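Local coordinates for inner membrane protein (PDB 2QJV) that belongs to the KduI/IolB family of cupins, binds nickel and probably isomerises a glucuronate-type sugar acid, at residues V155-T160 and D238-N243. The protein carries 2 engineered substitutions. Sequence-based numbering, arbitrary orientation.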
ATOM      1  N   VAL A 155      19.933 -13.968  23.507  1.00 37.08           N
ATOM      2  CA  VAL A 155      19.876 -14.924  22.381  1.00 35.85           C
ATOM      3  C   VAL A 155      19.195 -16.219  22.829  1.00 37.01           C
ATOM      4  O   VAL A 155      19.493 -16.772  23.893  1.00 37.15           O
ATOM      5  CB  VAL A 155      21.282 -15.221  21.760  1.00 37.55           C
ATOM      6  CG1 VAL A 155      21.184 -16.161  20.537  1.00 35.32           C
ATOM      7  CG2 VAL A 155      22.036 -13.912  21.398  1.00 37.35           C
ATOM      8  N   VAL A 156      18.234 -16.663  22.018  1.00 38.60           N
ATOM      9  CA  VAL A 156      17.502 -17.890  22.294  1.00 36.75           C
ATOM     10  C   VAL A 156      17.161 -18.568  20.954  1.00 37.52           C
ATOM     11  O   VAL A 156      17.026 -17.895  19.943  1.00 37.11           O
ATOM     12  CB  VAL A 156      16.207 -17.580  23.125  1.00 38.66           C
ATOM     13  CG1 VAL A 156      15.242 -16.674  22.325  1.00 35.79           C
ATOM     14  CG2 VAL A 156      15.484 -18.848  23.601  1.00 34.01           C
ATOM     15  N   GLU A 157      17.058 -19.898  20.961  1.00 36.95           N
ATOM     16  CA  GLU A 157      16.561 -20.653  19.806  1.00 35.84           C
ATOM     17  C   GLU A 157      15.367 -21.522  20.302  1.00 35.81           C
ATOM     18  O   GLU A 157      15.350 -22.049  21.429  1.00 37.60           O
ATOM     19  CB  GLU A 157      17.685 -21.402  19.046  1.00 38.53           C
ATOM     20  CG  GLU A 157      18.326 -22.516  19.775  1.00 40.39           C
ATOM     21  CD  GLU A 157      19.473 -23.183  19.048  1.00 38.24           C
ATOM     22  OE1 GLU A 157      19.983 -22.681  18.011  1.00 40.67           O
ATOM     23  OE2 GLU A 157      19.938 -24.166  19.616  1.00 40.28           O
ATOM     24  N   VAL A 158      14.341 -21.621  19.457  1.00 34.88           N
ATOM     25  CA  VAL A 158      13.101 -22.310  19.755  1.00 33.94           C
ATOM     26  C   VAL A 158      12.678 -23.258  18.613  1.00 33.26           C
ATOM     27  O   VAL A 158      12.844 -22.917  17.433  1.00 34.62           O
ATOM     28  CB  VAL A 158      11.963 -21.270  20.029  1.00 32.43           C
ATOM     29  CG1 VAL A 158      10.617 -21.965  20.367  1.00 28.63           C
ATOM     30  CG2 VAL A 158      12.377 -20.285  21.141  1.00 33.19           C
ATOM     31  N   TYR A 159      12.180 -24.437  19.008  1.00 33.46           N
ATOM     32  CA  TYR A 159      11.691 -25.478  18.112  1.00 32.36           C
ATOM     33  C   TYR A 159      10.217 -25.639  18.311  1.00 31.82           C
ATOM     34  O   TYR A 159       9.762 -25.955  19.401  1.00 33.48           O
ATOM     35  CB  TYR A 159      12.349 -26.827  18.358  1.00 33.35           C
ATOM     36  CG  TYR A 159      13.815 -26.830  18.148  1.00 34.30           C
ATOM     37  CD1 TYR A 159      14.677 -26.331  19.122  1.00 33.62           C
ATOM     38  CD2 TYR A 159      14.354 -27.380  17.011  1.00 34.86           C
ATOM     39  CE1 TYR A 159      16.039 -26.346  18.943  1.00 42.03           C
ATOM     40  CE2 TYR A 159      15.710 -27.396  16.818  1.00 38.05           C
ATOM     41  CZ  TYR A 159      16.555 -26.904  17.783  1.00 37.70           C
ATOM     42  OH  TYR A 159      17.905 -26.917  17.556  1.00 41.13           O
ATOM     43  N   THR A 160       9.471 -25.420  17.224  1.00 36.02           N
ATOM     44  CA  THR A 160       8.024 -25.497  17.228  1.00 38.06           C
ATOM     45  C   THR A 160       7.610 -26.582  16.231  1.00 37.57           C
ATOM     46  O   THR A 160       7.744 -26.416  15.034  1.00 39.75           O
ATOM     47  CB  THR A 160       7.360 -24.126  16.920  1.00 38.34           C
ATOM     48  OG1 THR A 160       7.968 -23.095  17.718  1.00 37.85           O
ATOM     49  CG2 THR A 160       5.793 -24.173  17.186  1.00 35.52           C
ATOM     50  N   ASP A 238       7.906 -28.691  10.333  1.00 36.69           N
ATOM     51  CA  ASP A 238       8.513 -28.335  11.615  1.00 37.81           C
ATOM     52  C   ASP A 238       9.292 -27.002  11.449  1.00 38.93           C
ATOM     53  O   ASP A 238       9.854 -26.686  10.382  1.00 37.51           O
ATOM     54  CB  ASP A 238       9.430 -29.436  12.160  1.00 36.25           C
ATOM     55  CG  ASP A 238       8.701 -30.665  12.628  1.00 42.90           C
ATOM     56  OD1 ASP A 238       7.518 -30.622  13.033  1.00 37.48           O
ATOM     57  OD2 ASP A 238       9.356 -31.704  12.576  1.00 41.84           O
ATOM     58  N   ASN A 239       9.266 -26.198  12.502  1.00 38.23           N
ATOM     59  CA  ASN A 239       9.879 -24.879  12.526  1.00 36.21           C
ATOM     60  C   ASN A 239      10.953 -24.771  13.627  1.00 35.46           C
ATOM     61  O   ASN A 239      10.929 -25.476  14.634  1.00 37.10           O
ATOM     62  CB  ASN A 239       8.763 -23.812  12.666  1.00 36.83           C
ATOM     63  CG  ASN A 239       9.262 -22.350  12.813  1.00 37.60           C
ATOM     64  OD1 ASN A 239       9.066 -21.777  13.887  1.00 41.57           O
ATOM     65  ND2 ASN A 239       9.862 -21.730  11.747  1.00 35.32           N
ATOM     66  N   TYR A 240      11.919 -23.916  13.344  1.00 37.57           N
ATOM     67  CA  TYR A 240      12.976 -23.523  14.209  1.00 36.34           C
ATOM     68  C   TYR A 240      13.164 -22.025  13.985  1.00 36.36           C
ATOM     69  O   TYR A 240      13.000 -21.535  12.863  1.00 35.89           O
ATOM     70  CB  TYR A 240      14.276 -24.285  13.870  1.00 36.49           C
ATOM     71  CG  TYR A 240      15.552 -23.645  14.366  1.00 34.28           C
ATOM     72  CD1 TYR A 240      16.167 -22.624  13.618  1.00 37.28           C
ATOM     73  CD2 TYR A 240      16.144 -24.020  15.565  1.00 38.03           C
ATOM     74  CE1 TYR A 240      17.309 -21.992  14.055  1.00 37.01           C
ATOM     75  CE2 TYR A 240      17.334 -23.426  15.994  1.00 39.04           C
ATOM     76  CZ  TYR A 240      17.914 -22.405  15.232  1.00 35.89           C
ATOM     77  OH  TYR A 240      19.082 -21.768  15.605  1.00 37.67           O
ATOM     78  N   TYR A 241      13.466 -21.296  15.051  1.00 36.09           N
ATOM     79  CA  TYR A 241      13.967 -19.929  14.902  1.00 38.26           C
ATOM     80  C   TYR A 241      14.980 -19.547  15.965  1.00 38.28           C
ATOM     81  O   TYR A 241      14.929 -20.018  17.102  1.00 35.51           O
ATOM     82  CB  TYR A 241      12.846 -18.859  14.802  1.00 39.62           C
ATOM     83  CG  TYR A 241      11.779 -18.902  15.876  1.00 36.02           C
ATOM     84  CD1 TYR A 241      12.012 -18.370  17.158  1.00 38.14           C
ATOM     85  CD2 TYR A 241      10.520 -19.445  15.602  1.00 38.45           C
ATOM     86  CE1 TYR A 241      11.039 -18.394  18.125  1.00 33.75           C
ATOM     87  CE2 TYR A 241       9.542 -19.479  16.562  1.00 36.25           C
ATOM     88  CZ  TYR A 241       9.801 -18.943  17.835  1.00 38.81           C
ATOM     89  OH  TYR A 241       8.814 -18.945  18.791  1.00 40.43           O
ATOM     90  N   LEU A 242      15.951 -18.734  15.526  1.00 38.34           N
ATOM     91  CA  LEU A 242      16.973 -18.145  16.358  1.00 37.10           C
ATOM     92  C   LEU A 242      16.610 -16.681  16.522  1.00 36.34           C
ATOM     93  O   LEU A 242      16.404 -15.971  15.517  1.00 36.56           O
ATOM     94  CB  LEU A 242      18.361 -18.308  15.741  1.00 37.82           C
ATOM     95  CG  LEU A 242      19.567 -17.686  16.415  1.00 39.58           C
ATOM     96  CD1 LEU A 242      19.861 -18.317  17.803  1.00 34.84           C
ATOM     97  CD2 LEU A 242      20.792 -17.821  15.470  1.00 38.40           C
ATOM     98  N   ASN A 243      16.468 -16.255  17.771  1.00 36.89           N
ATOM     99  CA  ASN A 243      16.106 -14.872  18.136  1.00 37.50           C
ATOM    100  C   ASN A 243      17.236 -14.125  18.783  1.00 34.68           C
ATOM    101  O   ASN A 243      18.012 -14.688  19.571  1.00 37.88           O
ATOM    102  CB  ASN A 243      14.946 -14.788  19.169  1.00 40.31           C
ATOM    103  CG  ASN A 243      13.639 -15.455  18.729  1.00 47.58           C
ATOM    104  OD1 ASN A 243      13.059 -16.235  19.489  1.00 57.56           O
ATOM    105  ND2 ASN A 243      13.188 -15.165  17.560  1.00 42.07           N
TER
HETATM  106  O   HOH W   1      10.189 -22.755  16.257  1.00 20.49           O
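Y240 of 238-243 meets two residues of 155-160: Y159, its non-hydrogen-bonded partner, and E157, set diagonally. Its hydroxyl OH donates to E157 OE1 over 2.7 Å, reaching the anti side of the carboxylate and 29° out of its plane. Its ring edge, led by CD2, points at the face of Y159 in an edge-to-face pair with the planes 66° apart, CD2 lying 3.6 Å from Y159 CE2. The E157 chain sets CG between its backbone N and carbonyl carbon (chi1 68°) and then runs extended, which carries the carboxylate to the Y240 hydroxyl. OE2 takes a salt bridge from R75 and a hydrogen bond with H141, so three partners grip the buried carboxylate and fix its rotation; Y159 OH is bonded to P78 O.

On the other face, Y241 lies alongside V158, its CE1 3.6 Å from V158 CB, while its hydroxyl bonds with S166 and S167. Beside this pair a water bridges strands, donating to V158 O at 2.9 Å and N239 OD1 at 2.8 Å and bonding with T160 OG1, itself bonded to S166. N243 rests against V156, its CB 3.7 Å from V156 CG1, and its ND2 is bound by T187 O.

Between the two faces, six backbone hydrogen bonds join V156 to N243, V158 to Y241 and T160 to N239 in antiparallel register. Strand 154-160 is the middle of five, and 238-246 separates it from 181-193. The N243 side chain, about 6 Å from the bound nickel, touches its ligand E186, so this face borders the metal site. The sheet belongs to a cupin barrel, which holds its metal inside.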